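Local coordinates for protein BlEst2 (Bacillus licheniformis, PDB 6WPX) that probably hydrolyses ester bonds as a lipase or esterase of the alpha/beta-hydrolase type, and has a C-terminal domain with autoinhibitory effects, at residues A[47-52]-A[73-78]; A[129-135]-A[194-200]; A[155-159]-A[170-174]; A[214-218]-A[252-256]; A[306-310]-A[361-365]. All blocks are in the same frame, centred on the assembly; numbering follows the deposited sequence.

How the contacts relate
The five contacts run from the alpha/beta-hydrolase part of the chain into its C-terminal beta-rich part. Contact 1 comes first in sequence and contact 2 follows, with contact 3 nested inside the loop that contact 2 closes; contacts 4 and 5 come later in series. Contact 1 includes strand 50-53 of the seven-stranded mixed sheet; contacts 2 and 4 lie in helix ends and loops next to it. Contact 3, its centre about 20 Å from that of contact 4, joins the end of helix 152-157 to the loop before helix 174-178. Contact 5 pairs the end of strand 300-307 with the start of strand 365-372, its centre about 54 Å from that of contact 1. None touches another, and contact 3 lies where the two parts meet.

Contact 1. Residues A[47-52]-A[73-78]; sequences KPPIVF and AWKNGY
Ala73 O is gripped by two backbone N-H groups, a short bond from Tyr78 N at 2.8 Å and a weak one from Asn76 N. The first belongs to a Schellman motif that ends the helix with Gly77 as its C-prime residue, and it delivers the ring of Tyr78 to segment 47-52. Lys47 lies over one face of that ring, its CB 3.8 Å from the centroid of the Tyr78 ring and 24° off the normal, a CH-pi contact. The two side chains cross at about a right angle, Lys47 CD reaching Gly77 O at 3.5 Å; a bend at chi4 (61°) then turns NZ toward its salt bridge with Asp44. At the edge, in the ring plane, Pro48 O comes within 3.2 Å of Tyr78 CD2. Ile50 CD1 sits 3.7 Å from the same Tyr78 CD2. Were Tyr78 cut back to an alanine, the Lys47 methylenes would probably lose the face they lie on and a gap would be likely beside Ile50. Phe264 of helix 260-267 touches Ile50, Ala73 and Tyr78, and the contact lies within the beta-alpha-beta unit of strand 50-53, helix 69-75 and strand 80-83.

Contact 2. Residues A[129-135]-A[194-200]; sequences LIHHNAY and HPNRLKT
Asn196 turns its CG anti to the carbonyl carbon (chi1 -77°), and Tyr135 holds its CG between backbone N and carbonyl carbon (chi1 68°); together they bring an amide and a phenol ring against each other. The setting is the C-terminal end of helix 121-131 in the alpha/beta-hydrolase fold, met by the loop 194-200, which contains the 3-10 segment 197-199 and leads into strand 201-205. Asn196 ND2 spends both its protons across the contact. One goes almost straight to Ile130 O at 3.0 Å (167°), the other, more bent, to Asn133 OD1 at 2.9 Å, both partners near the amide plane. The opposite end of the amide, Asn196 OD1, accepts from Lys199 NZ at 3.0 Å, so three bonds hold the group from turning. Lys199 also runs over one face of Tyr135, with CD 3.7 Å from the ring centroid, and its NZ makes a weak bond to Tyr135 OH. Nearby, Ile130 CG2 rests over a face of His194, whose ND1 accepts from Asn196 N at 3.0 Å in the ring plane and thereby sets the ring's rotation. His131 NE2 is held by Thr191. Deeper in, the buried Thr200 OG1 finds no polar partner and lies 3.4 Å from Leu129 CD2.

Contact 3. Residues A[155-159]-A[170-174]; sequences DLAYS and GQKND
The junction between the end of helix 152-157 and the start of helix 174-178 is made chiefly by Tyr158, whose hydroxyl reaches Asn173. Asn173 N gives Tyr158 OH a weak, bent bond of 3.2 Å (122°). Lys172, just before, lays its side chain along one face of the ring in the opposite direction to the tyrosine: Lys172 CG is 4.0 Å from the Tyr158 centroid, 28° off the normal. Beyond CG the lysine chain is extended, which carries NZ back to the helix end. There a water accepts from Lys172 NZ at 2.8 Å and donates to Ala157 O and Ser159 O, both at 2.7 Å, joining the charged tip to two backbone carbonyls. Asn173 is the N-cap of helix 174-178, its OD1 taking the N-H of Val176, while Gly170 closes helix 163-169 through a Schellman motif. Tyr416, from strand 407-417 of a C-terminal sheet, meets Tyr158 edge-to-face and bonds to Lys172 NZ with its hydroxyl. Just past the end of helix 152-157, Ser159 OG donates back to Leu156 O at 2.7 Å, on a lone pair in the carbonyl plane. Gln171 NE2 approaches Ala157 CB at 3.3 Å.

Contact 4. Residues A[214-218]-A[252-256]; sequences GSALF and WDHFS
Leu217 points its CB toward segment 252-256 from a type I turn that runs from Ser215 to Phe218 and puts Leu217 at the N-cap of helix 218-224. One atom further, Leu217 CG stands 3.8 Å from Phe255 CE2. The tip divides: Leu217 CD1 comes over one face of the Phe255 ring, 3.8 Å from its centroid and only 16° off the normal, a CH-pi contact, and also touches Asp253 and His254 CB. Leu217 CD2 lies 4.1 Å from Phe255 CZ. Ala216 completes the grip from the ring's edge, in plane, its CB 3.9 Å from Phe255 CE2. What presents this ring is an Asx turn. Asp253 OD1 accepts from Phe255 N at 2.9 Å with its anti lone pair and from Ser256 N at 2.8 Å, the latter from above the carboxylate plane. An alanine at Asp253 has no carboxylate for the two N-H groups, and the turn that presents Phe255 is likely to be less well fixed. His254, in the same turn, bonds through ND1 to Asp231 and touches Ser119, a grouping consistent with the Ser-His-Asp triad of alpha/beta hydrolases. The loop is tied once more where Asp253 N donates to Ser256 OG at 3.0 Å.

Contact 5. Residues A[306-310]-A[361-365]; sequences AVEKG and NPAAG
Val307 and Gly365 form an antiparallel hydrogen-bonded pair at the end of strand 300-307 and the start of strand 365-372, neighbours in a four-stranded antiparallel sheet. Gly365 N donates to Val307 O at 2.8 Å, nearly straight (165°) and in the carbonyl plane, and Val307 N returns the bond to Gly365 O at 2.8 Å, a little more bent. Val307 O is also approached by Ala364 CA at 3.2 Å, a CA-H...O contact that adds to the same carbonyl; a second such contact runs from Ala306 CA to Gly365 O. With its CG1 anti to the backbone N (chi1 169°), Val307 lays that methyl across Pro362 at about a right angle, 3.9 Å from Pro362 CG, and close to Ala363 O as well. At the backbone angles of Gly365 a CB would jam against the carbonyl O of Ala364, so glycine suits the position.

The next shell fixes these groups. Trp367 donates through NE1 to Ala363 O and packs on both Val307 and Pro362, filling the same side of the strand. Glu308 turns away to Arg465, in a salt bridge, and to Ser387, while Lys309 N bonds to Ser461, tying the residues just after the strand to strand 462-473 and to two loops. Past the pair, Lys309 CG still brushes Ala364 CB at 3.7 Å.

Contact 1. Residues A[47-52]-A[73-78]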
# COMPACT_ATOMS: atom_id res chain seq x y z
N LYS A 47 -23.59 -20.07 -13.55
CA LYS A 47 -22.81 -18.85 -13.72
C LYS A 47 -23.49 -17.61 -13.12
O LYS A 47 -24.18 -16.89 -13.83
CB LYS A 47 -22.49 -18.62 -15.21
CG LYS A 47 -21.58 -19.66 -15.83
CD LYS A 47 -21.39 -19.38 -17.31
CE LYS A 47 -20.53 -20.41 -17.97
NZ LYS A 47 -21.14 -21.77 -17.87
N PRO A 48 -23.23 -17.27 -11.84
CA PRO A 48 -23.85 -16.05 -11.27
C PRO A 48 -23.32 -14.78 -11.96
O PRO A 48 -22.18 -14.79 -12.45
CB PRO A 48 -23.43 -16.09 -9.79
CG PRO A 48 -23.10 -17.55 -9.53
CD PRO A 48 -22.44 -17.99 -10.81
N PRO A 49 -24.11 -13.68 -12.02
CA PRO A 49 -23.56 -12.45 -12.61
C PRO A 49 -22.39 -11.93 -11.76
O PRO A 49 -22.32 -12.18 -10.55
CB PRO A 49 -24.75 -11.48 -12.55
CG PRO A 49 -25.98 -12.39 -12.35
CD PRO A 49 -25.48 -13.49 -11.51
N ILE A 50 -21.47 -11.21 -12.39
CA ILE A 50 -20.32 -10.66 -11.66
C ILE A 50 -20.49 -9.18 -11.49
O ILE A 50 -20.72 -8.47 -12.46
CB ILE A 50 -18.98 -10.97 -12.36
CG1 ILE A 50 -18.77 -12.47 -12.62
CG2 ILE A 50 -17.81 -10.37 -11.59
CD1 ILE A 50 -17.83 -12.73 -13.81
N VAL A 51 -20.28 -8.69 -10.27
CA VAL A 51 -20.24 -7.26 -10.00
C VAL A 51 -18.77 -6.90 -9.83
O VAL A 51 -18.10 -7.41 -8.93
CB VAL A 51 -21.10 -6.83 -8.79
CG1 VAL A 51 -20.90 -5.34 -8.48
CG2 VAL A 51 -22.56 -7.13 -9.04
N PHE A 52 -18.27 -6.03 -10.72
CA PHE A 52 -16.87 -5.58 -10.70
C PHE A 52 -16.76 -4.34 -9.87
O PHE A 52 -17.49 -3.38 -10.09
CB PHE A 52 -16.34 -5.39 -12.12
CG PHE A 52 -16.15 -6.71 -12.85
CD1 PHE A 52 -14.96 -7.44 -12.72
CD2 PHE A 52 -17.16 -7.23 -13.65
CE1 PHE A 52 -14.79 -8.65 -13.40
CE2 PHE A 52 -16.97 -8.42 -14.37
CZ PHE A 52 -15.79 -9.12 -14.23
N ALA A 73 -15.98 -11.32 -19.56
CA ALA A 73 -17.12 -11.84 -18.80
C ALA A 73 -18.22 -12.29 -19.76
O ALA A 73 -18.67 -13.44 -19.68
CB ALA A 73 -17.65 -10.77 -17.84
N TRP A 74 -18.63 -11.41 -20.68
CA TRP A 74 -19.67 -11.71 -21.66
C TRP A 74 -19.32 -12.90 -22.55
O TRP A 74 -20.14 -13.82 -22.66
CB TRP A 74 -19.99 -10.47 -22.52
CG TRP A 74 -21.09 -10.71 -23.52
CD1 TRP A 74 -22.42 -10.59 -23.30
CD2 TRP A 74 -20.94 -11.19 -24.85
NE1 TRP A 74 -23.12 -10.94 -24.44
CE2 TRP A 74 -22.23 -11.30 -25.41
CE3 TRP A 74 -19.82 -11.52 -25.66
CZ2 TRP A 74 -22.45 -11.74 -26.73
CZ3 TRP A 74 -20.04 -11.98 -26.94
CH2 TRP A 74 -21.34 -12.06 -27.48
N LYS A 75 -18.12 -12.92 -23.17
CA LYS A 75 -17.76 -14.01 -24.09
C LYS A 75 -17.65 -15.38 -23.40
O LYS A 75 -17.73 -16.40 -24.06
CB LYS A 75 -16.49 -13.67 -24.91
CG LYS A 75 -15.17 -13.89 -24.20
CD LYS A 75 -14.07 -13.45 -25.12
CE LYS A 75 -12.70 -13.42 -24.49
NZ LYS A 75 -11.70 -12.97 -25.51
N ASN A 76 -17.50 -15.38 -22.09
CA ASN A 76 -17.41 -16.60 -21.30
C ASN A 76 -18.75 -16.96 -20.65
O ASN A 76 -18.80 -17.84 -19.81
CB ASN A 76 -16.27 -16.52 -20.30
CG ASN A 76 -14.91 -16.71 -20.96
OD1 ASN A 76 -14.59 -17.78 -21.44
ND2 ASN A 76 -14.10 -15.65 -21.07
N GLY A 77 -19.81 -16.26 -21.07
CA GLY A 77 -21.19 -16.55 -20.65
C GLY A 77 -21.62 -15.95 -19.33
O GLY A 77 -22.61 -16.41 -18.75
N TYR A 78 -20.90 -14.92 -18.87
CA TYR A 78 -21.22 -14.26 -17.62
C TYR A 78 -21.86 -12.92 -17.83
O TYR A 78 -21.34 -12.06 -18.55
CB TYR A 78 -19.98 -14.08 -16.72
CG TYR A 78 -19.58 -15.33 -15.99
CD1 TYR A 78 -18.82 -16.31 -16.61
CD2 TYR A 78 -20.04 -15.58 -14.70
CE1 TYR A 78 -18.49 -17.49 -15.95
CE2 TYR A 78 -19.72 -16.76 -14.03
CZ TYR A 78 -18.94 -17.71 -14.66
OH TYR A 78 -18.64 -18.90 -14.04

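Contact 2. Residues A[129-135]-A[194-200]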
# COMPACT_ATOMS: atom_id res chain seq x y z
N LEU A 129 -20.61 -6.79 2.81
CA LEU A 129 -21.16 -8.10 3.19
C LEU A 129 -21.27 -8.35 4.68
O LEU A 129 -22.30 -8.82 5.15
CB LEU A 129 -20.36 -9.21 2.53
CG LEU A 129 -20.86 -9.64 1.15
CD1 LEU A 129 -20.68 -8.58 0.13
CD2 LEU A 129 -20.13 -10.84 0.69
N ILE A 130 -20.18 -8.07 5.42
CA ILE A 130 -20.13 -8.37 6.84
C ILE A 130 -20.76 -7.29 7.72
O ILE A 130 -21.62 -7.60 8.54
CB ILE A 130 -18.65 -8.70 7.22
CG1 ILE A 130 -18.23 -10.05 6.56
CG2 ILE A 130 -18.45 -8.69 8.76
CD1 ILE A 130 -16.75 -10.34 6.45
N HIS A 131 -20.35 -6.04 7.57
CA HIS A 131 -20.83 -4.95 8.42
C HIS A 131 -22.10 -4.26 7.89
O HIS A 131 -22.75 -3.53 8.63
CB HIS A 131 -19.69 -3.94 8.66
CG HIS A 131 -18.47 -4.59 9.25
ND1 HIS A 131 -18.49 -5.16 10.51
CD2 HIS A 131 -17.24 -4.76 8.72
CE1 HIS A 131 -17.27 -5.62 10.72
NE2 HIS A 131 -16.48 -5.40 9.67
N HIS A 132 -22.50 -4.53 6.63
CA HIS A 132 -23.72 -3.92 6.08
C HIS A 132 -24.67 -4.95 5.53
O HIS A 132 -25.52 -4.64 4.70
CB HIS A 132 -23.38 -2.81 5.06
CG HIS A 132 -22.62 -1.70 5.69
ND1 HIS A 132 -21.24 -1.70 5.73
CD2 HIS A 132 -23.08 -0.62 6.37
CE1 HIS A 132 -20.90 -0.62 6.41
NE2 HIS A 132 -21.97 0.07 6.79
N ASN A 133 -24.49 -6.20 5.98
CA ASN A 133 -25.34 -7.37 5.69
C ASN A 133 -25.66 -7.63 4.20
O ASN A 133 -26.72 -8.18 3.89
CB ASN A 133 -26.65 -7.25 6.50
CG ASN A 133 -26.40 -6.97 7.96
OD1 ASN A 133 -25.76 -7.75 8.66
ND2 ASN A 133 -26.84 -5.82 8.43
N ALA A 134 -24.73 -7.26 3.29
CA ALA A 134 -24.92 -7.52 1.85
C ALA A 134 -24.72 -9.00 1.48
O ALA A 134 -24.97 -9.36 0.32
CB ALA A 134 -24.01 -6.64 1.02
N TYR A 135 -24.31 -9.86 2.44
CA TYR A 135 -24.09 -11.30 2.17
C TYR A 135 -25.35 -11.95 1.54
O TYR A 135 -25.22 -12.91 0.79
CB TYR A 135 -23.62 -12.06 3.43
CG TYR A 135 -24.66 -12.17 4.51
CD1 TYR A 135 -25.56 -13.23 4.53
CD2 TYR A 135 -24.76 -11.22 5.52
CE1 TYR A 135 -26.57 -13.31 5.50
CE2 TYR A 135 -25.73 -11.31 6.51
CZ TYR A 135 -26.64 -12.34 6.49
OH TYR A 135 -27.57 -12.40 7.49
N HIS A 194 -16.43 -11.90 13.01
CA HIS A 194 -17.81 -11.43 12.98
C HIS A 194 -18.65 -12.63 12.46
O HIS A 194 -18.21 -13.28 11.50
CB HIS A 194 -17.96 -10.25 12.01
CG HIS A 194 -19.29 -9.55 12.06
ND1 HIS A 194 -20.44 -10.12 11.53
CD2 HIS A 194 -19.61 -8.33 12.57
CE1 HIS A 194 -21.42 -9.26 11.76
NE2 HIS A 194 -20.96 -8.16 12.37
N PRO A 195 -19.84 -12.91 13.04
CA PRO A 195 -20.65 -14.05 12.54
C PRO A 195 -20.95 -14.01 11.03
O PRO A 195 -21.01 -15.07 10.40
CB PRO A 195 -21.94 -13.99 13.37
CG PRO A 195 -21.62 -13.18 14.55
CD PRO A 195 -20.49 -12.24 14.19
N ASN A 196 -21.07 -12.81 10.44
CA ASN A 196 -21.36 -12.70 9.00
C ASN A 196 -20.23 -13.16 8.08
O ASN A 196 -20.48 -13.44 6.92
CB ASN A 196 -21.81 -11.29 8.63
CG ASN A 196 -23.24 -11.00 9.02
OD1 ASN A 196 -24.02 -11.90 9.37
ND2 ASN A 196 -23.63 -9.74 8.96
N ARG A 197 -18.98 -13.21 8.59
CA ARG A 197 -17.80 -13.60 7.81
C ARG A 197 -17.94 -14.99 7.21
O ARG A 197 -17.60 -15.19 6.05
CB ARG A 197 -16.52 -13.48 8.65
CG ARG A 197 -15.22 -13.72 7.87
CD ARG A 197 -14.82 -15.20 7.89
NE ARG A 197 -14.31 -15.58 9.20
CZ ARG A 197 -13.93 -16.81 9.55
NH1 ARG A 197 -13.44 -17.03 10.76
NH2 ARG A 197 -14.06 -17.82 8.70
N LEU A 198 -18.44 -15.95 8.02
CA LEU A 198 -18.64 -17.35 7.65
C LEU A 198 -19.67 -17.58 6.55
O LEU A 198 -19.69 -18.66 5.96
CB LEU A 198 -19.07 -18.15 8.90
CG LEU A 198 -18.04 -18.30 10.01
CD1 LEU A 198 -18.72 -18.57 11.35
CD2 LEU A 198 -17.00 -19.38 9.67
N LYS A 199 -20.53 -16.60 6.30
CA LYS A 199 -21.65 -16.75 5.34
C LYS A 199 -21.23 -16.56 3.88
O LYS A 199 -22.10 -16.67 3.02
CB LYS A 199 -22.76 -15.79 5.73
CG LYS A 199 -23.38 -16.09 7.08
CD LYS A 199 -24.57 -15.25 7.37
CE LYS A 199 -24.88 -15.17 8.85
NZ LYS A 199 -25.96 -14.20 9.10
N THR A 200 -19.97 -16.23 3.63
CA THR A 200 -19.50 -16.00 2.24
C THR A 200 -18.10 -16.58 2.03
O THR A 200 -17.28 -16.49 2.90
CB THR A 200 -19.53 -14.53 1.81
OG1 THR A 200 -20.59 -13.79 2.40
CG2 THR A 200 -19.53 -14.38 0.31

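Contact 3. Residues A[155-159]-A[170-174]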
# COMPACT_ATOMS: atom_id res chain seq x y z
N ASP A 155 1.00 3.88 4.98
CA ASP A 155 1.69 4.19 6.24
C ASP A 155 2.72 5.26 5.98
O ASP A 155 2.84 6.19 6.78
CB ASP A 155 2.40 2.97 6.82
CG ASP A 155 1.47 1.87 7.24
OD1 ASP A 155 0.25 2.12 7.26
OD2 ASP A 155 1.96 0.78 7.58
N LEU A 156 3.44 5.13 4.86
CA LEU A 156 4.44 6.10 4.42
C LEU A 156 3.82 7.46 4.17
O LEU A 156 4.33 8.45 4.69
CB LEU A 156 5.21 5.60 3.17
CG LEU A 156 6.21 6.58 2.54
CD1 LEU A 156 7.39 6.89 3.49
CD2 LEU A 156 6.73 6.04 1.20
N ALA A 157 2.71 7.52 3.40
CA ALA A 157 1.99 8.76 3.07
C ALA A 157 1.54 9.55 4.32
O ALA A 157 1.45 10.77 4.27
CB ALA A 157 0.77 8.44 2.23
N TYR A 158 1.18 8.84 5.39
CA TYR A 158 0.70 9.44 6.63
C TYR A 158 1.82 9.69 7.66
O TYR A 158 1.54 10.16 8.76
CB TYR A 158 -0.42 8.57 7.22
CG TYR A 158 -1.73 8.89 6.57
CD1 TYR A 158 -2.06 8.37 5.32
CD2 TYR A 158 -2.61 9.81 7.14
CE1 TYR A 158 -3.23 8.72 4.66
CE2 TYR A 158 -3.79 10.19 6.48
CZ TYR A 158 -4.10 9.63 5.25
OH TYR A 158 -5.25 9.97 4.62
N SER A 159 3.06 9.45 7.28
CA SER A 159 4.20 9.62 8.20
C SER A 159 4.73 11.04 8.21
O SER A 159 4.41 11.83 7.33
CB SER A 159 5.30 8.60 7.90
OG SER A 159 6.00 8.96 6.72
N GLY A 170 -2.81 16.06 -2.21
CA GLY A 170 -4.20 15.84 -1.79
C GLY A 170 -4.45 14.37 -1.56
O GLY A 170 -5.56 13.89 -1.76
N GLN A 171 -3.39 13.62 -1.20
CA GLN A 171 -3.49 12.18 -1.01
C GLN A 171 -4.03 11.81 0.36
O GLN A 171 -4.22 10.63 0.64
CB GLN A 171 -2.16 11.45 -1.33
CG GLN A 171 -1.05 11.64 -0.31
CD GLN A 171 0.26 11.07 -0.78
OE1 GLN A 171 1.17 11.80 -1.17
NE2 GLN A 171 0.40 9.75 -0.74
N LYS A 172 -4.25 12.79 1.23
CA LYS A 172 -4.83 12.46 2.51
C LYS A 172 -6.32 12.65 2.38
O LYS A 172 -6.82 13.75 2.13
CB LYS A 172 -4.24 13.24 3.68
CG LYS A 172 -2.82 12.81 4.05
CD LYS A 172 -2.23 13.70 5.14
CE LYS A 172 -1.14 12.98 5.89
NZ LYS A 172 -0.35 13.90 6.75
N ASN A 173 -7.02 11.53 2.44
CA ASN A 173 -8.46 11.49 2.40
C ASN A 173 -8.83 10.25 3.20
O ASN A 173 -7.94 9.51 3.62
CB ASN A 173 -9.01 11.46 0.96
CG ASN A 173 -8.47 10.33 0.10
OD1 ASN A 173 -8.43 9.18 0.50
ND2 ASN A 173 -8.08 10.62 -1.12
N ASP A 174 -10.12 10.07 3.45
CA ASP A 174 -10.64 8.98 4.25
C ASP A 174 -10.25 7.61 3.69
O ASP A 174 -10.03 6.71 4.49
CB ASP A 174 -12.15 9.08 4.34
CG ASP A 174 -12.68 10.18 5.25
OD1 ASP A 174 -11.86 10.87 5.89
OD2 ASP A 174 -13.91 10.31 5.36
O HOH W 1 2.11 12.64 6.14

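Contact 4. Residues A[214-218]-A[252-256]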
# COMPACT_ATOMS: atom_id res chain seq x y z
N GLY A 214 11.94 2.83 -14.63
CA GLY A 214 11.40 3.90 -15.46
C GLY A 214 9.88 3.96 -15.47
O GLY A 214 9.33 4.93 -15.99
N SER A 215 9.20 2.94 -14.92
CA SER A 215 7.72 2.87 -14.90
C SER A 215 7.11 3.25 -13.55
O SER A 215 7.81 3.27 -12.54
CB SER A 215 7.24 1.50 -15.37
OG SER A 215 7.50 0.49 -14.42
N ALA A 216 5.79 3.52 -13.54
CA ALA A 216 5.02 3.97 -12.37
C ALA A 216 5.03 3.05 -11.14
O ALA A 216 4.65 3.51 -10.07
CB ALA A 216 3.59 4.25 -12.78
N LEU A 217 5.38 1.77 -11.27
CA LEU A 217 5.37 0.90 -10.07
C LEU A 217 6.77 0.44 -9.67
O LEU A 217 6.92 -0.49 -8.87
CB LEU A 217 4.40 -0.30 -10.25
CG LEU A 217 2.90 0.03 -10.39
CD1 LEU A 217 2.14 -1.18 -10.98
CD2 LEU A 217 2.29 0.40 -9.05
N PHE A 218 7.80 1.10 -10.19
CA PHE A 218 9.19 0.80 -9.80
C PHE A 218 9.40 1.23 -8.34
O PHE A 218 9.73 0.39 -7.54
CB PHE A 218 10.23 1.48 -10.69
CG PHE A 218 11.62 1.10 -10.30
CD1 PHE A 218 12.07 -0.20 -10.47
CD2 PHE A 218 12.47 2.00 -9.69
CE1 PHE A 218 13.35 -0.57 -10.09
CE2 PHE A 218 13.76 1.64 -9.32
CZ PHE A 218 14.18 0.36 -9.51
N TRP A 252 1.67 -10.70 -12.02
CA TRP A 252 0.95 -9.48 -12.31
C TRP A 252 1.47 -8.37 -11.44
O TRP A 252 1.92 -8.62 -10.33
CB TRP A 252 -0.58 -9.65 -12.05
CG TRP A 252 -1.15 -10.93 -12.58
CD1 TRP A 252 -1.15 -11.36 -13.88
CD2 TRP A 252 -1.74 -11.99 -11.81
NE1 TRP A 252 -1.71 -12.62 -13.97
CE2 TRP A 252 -2.06 -13.04 -12.71
CE3 TRP A 252 -2.02 -12.16 -10.44
CZ2 TRP A 252 -2.67 -14.22 -12.28
CZ3 TRP A 252 -2.65 -13.32 -10.03
CH2 TRP A 252 -2.94 -14.35 -10.93
N ASP A 253 1.39 -7.14 -11.94
CA ASP A 253 1.70 -5.99 -11.14
C ASP A 253 0.33 -5.43 -10.79
O ASP A 253 -0.70 -5.95 -11.26
CB ASP A 253 2.64 -4.99 -11.85
CG ASP A 253 2.14 -4.40 -13.16
OD1 ASP A 253 0.99 -3.97 -13.21
OD2 ASP A 253 2.94 -4.29 -14.10
N HIS A 254 0.30 -4.37 -9.98
CA HIS A 254 -0.98 -3.79 -9.55
C HIS A 254 -1.86 -3.29 -10.69
O HIS A 254 -3.06 -3.28 -10.53
CB HIS A 254 -0.75 -2.68 -8.52
CG HIS A 254 -1.92 -2.50 -7.61
ND1 HIS A 254 -2.36 -3.54 -6.77
CD2 HIS A 254 -2.70 -1.42 -7.42
CE1 HIS A 254 -3.39 -3.04 -6.12
NE2 HIS A 254 -3.64 -1.78 -6.50
N PHE A 255 -1.28 -2.90 -11.84
CA PHE A 255 -2.09 -2.46 -12.98
C PHE A 255 -2.53 -3.63 -13.84
O PHE A 255 -3.67 -3.68 -14.26
CB PHE A 255 -1.35 -1.41 -13.85
CG PHE A 255 -0.90 -0.16 -13.13
CD1 PHE A 255 -1.63 0.37 -12.08
CD2 PHE A 255 0.23 0.52 -13.56
CE1 PHE A 255 -1.22 1.54 -11.43
CE2 PHE A 255 0.63 1.70 -12.92
CZ PHE A 255 -0.09 2.19 -11.86
N SER A 256 -1.63 -4.58 -14.12
CA SER A 256 -1.95 -5.70 -15.00
C SER A 256 -2.96 -6.73 -14.41
O SER A 256 -3.59 -7.47 -15.17
CB SER A 256 -0.68 -6.39 -15.48
OG SER A 256 -0.15 -7.22 -14.46

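Contact 5. Residues A[306-310]-A[361-365]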
# COMPACT_ATOMS: atom_id res chain seq x y z
N ALA A 306 24.33 8.39 4.89
CA ALA A 306 25.38 7.42 5.08
C ALA A 306 25.04 6.14 4.32
O ALA A 306 23.88 5.71 4.27
CB ALA A 306 25.54 7.10 6.56
N VAL A 307 26.07 5.55 3.72
CA VAL A 307 25.98 4.24 3.09
C VAL A 307 27.08 3.47 3.80
O VAL A 307 28.25 3.83 3.68
CB VAL A 307 26.15 4.22 1.55
CG1 VAL A 307 26.29 2.78 1.03
CG2 VAL A 307 24.97 4.92 0.87
N GLU A 308 26.70 2.46 4.58
CA GLU A 308 27.65 1.63 5.30
C GLU A 308 28.46 0.74 4.32
O GLU A 308 28.13 0.64 3.13
CB GLU A 308 26.93 0.79 6.38
CG GLU A 308 26.04 -0.32 5.85
CD GLU A 308 24.61 0.06 5.52
OE1 GLU A 308 24.28 1.27 5.47
OE2 GLU A 308 23.81 -0.87 5.28
N LYS A 309 29.53 0.11 4.81
CA LYS A 309 30.33 -0.82 4.02
C LYS A 309 29.49 -2.07 3.77
O LYS A 309 28.64 -2.40 4.60
CB LYS A 309 31.63 -1.22 4.78
CG LYS A 309 32.66 -0.10 4.92
CD LYS A 309 33.93 -0.58 5.60
CE LYS A 309 34.72 0.58 6.16
NZ LYS A 309 35.91 0.11 6.92
N GLY A 310 29.73 -2.76 2.65
CA GLY A 310 29.06 -4.01 2.33
C GLY A 310 27.65 -3.93 1.78
O GLY A 310 26.92 -4.92 1.80
N ASN A 361 26.60 -2.04 -5.66
CA ASN A 361 27.80 -1.94 -4.82
C ASN A 361 28.22 -0.50 -4.55
O ASN A 361 29.32 -0.08 -4.95
CB ASN A 361 28.97 -2.75 -5.41
CG ASN A 361 28.64 -4.18 -5.70
OD1 ASN A 361 28.56 -4.57 -6.86
ND2 ASN A 361 28.31 -4.95 -4.68
N PRO A 362 27.35 0.31 -3.91
CA PRO A 362 27.72 1.72 -3.67
C PRO A 362 28.90 1.86 -2.72
O PRO A 362 29.00 1.08 -1.77
CB PRO A 362 26.44 2.32 -3.09
CG PRO A 362 25.75 1.18 -2.44
CD PRO A 362 26.01 0.01 -3.35
N ALA A 363 29.78 2.84 -2.98
CA ALA A 363 30.93 3.12 -2.14
C ALA A 363 30.43 3.55 -0.75
O ALA A 363 29.43 4.26 -0.65
CB ALA A 363 31.76 4.24 -2.77
N ALA A 364 31.09 3.07 0.31
CA ALA A 364 30.71 3.41 1.68
C ALA A 364 31.11 4.82 1.97
O ALA A 364 32.13 5.29 1.45
CB ALA A 364 31.39 2.48 2.66
N GLY A 365 30.31 5.50 2.78
CA GLY A 365 30.58 6.87 3.16
C GLY A 365 29.34 7.74 3.05
O GLY A 365 28.22 7.23 2.99
O HOH W 2 28.90 -0.16 0.42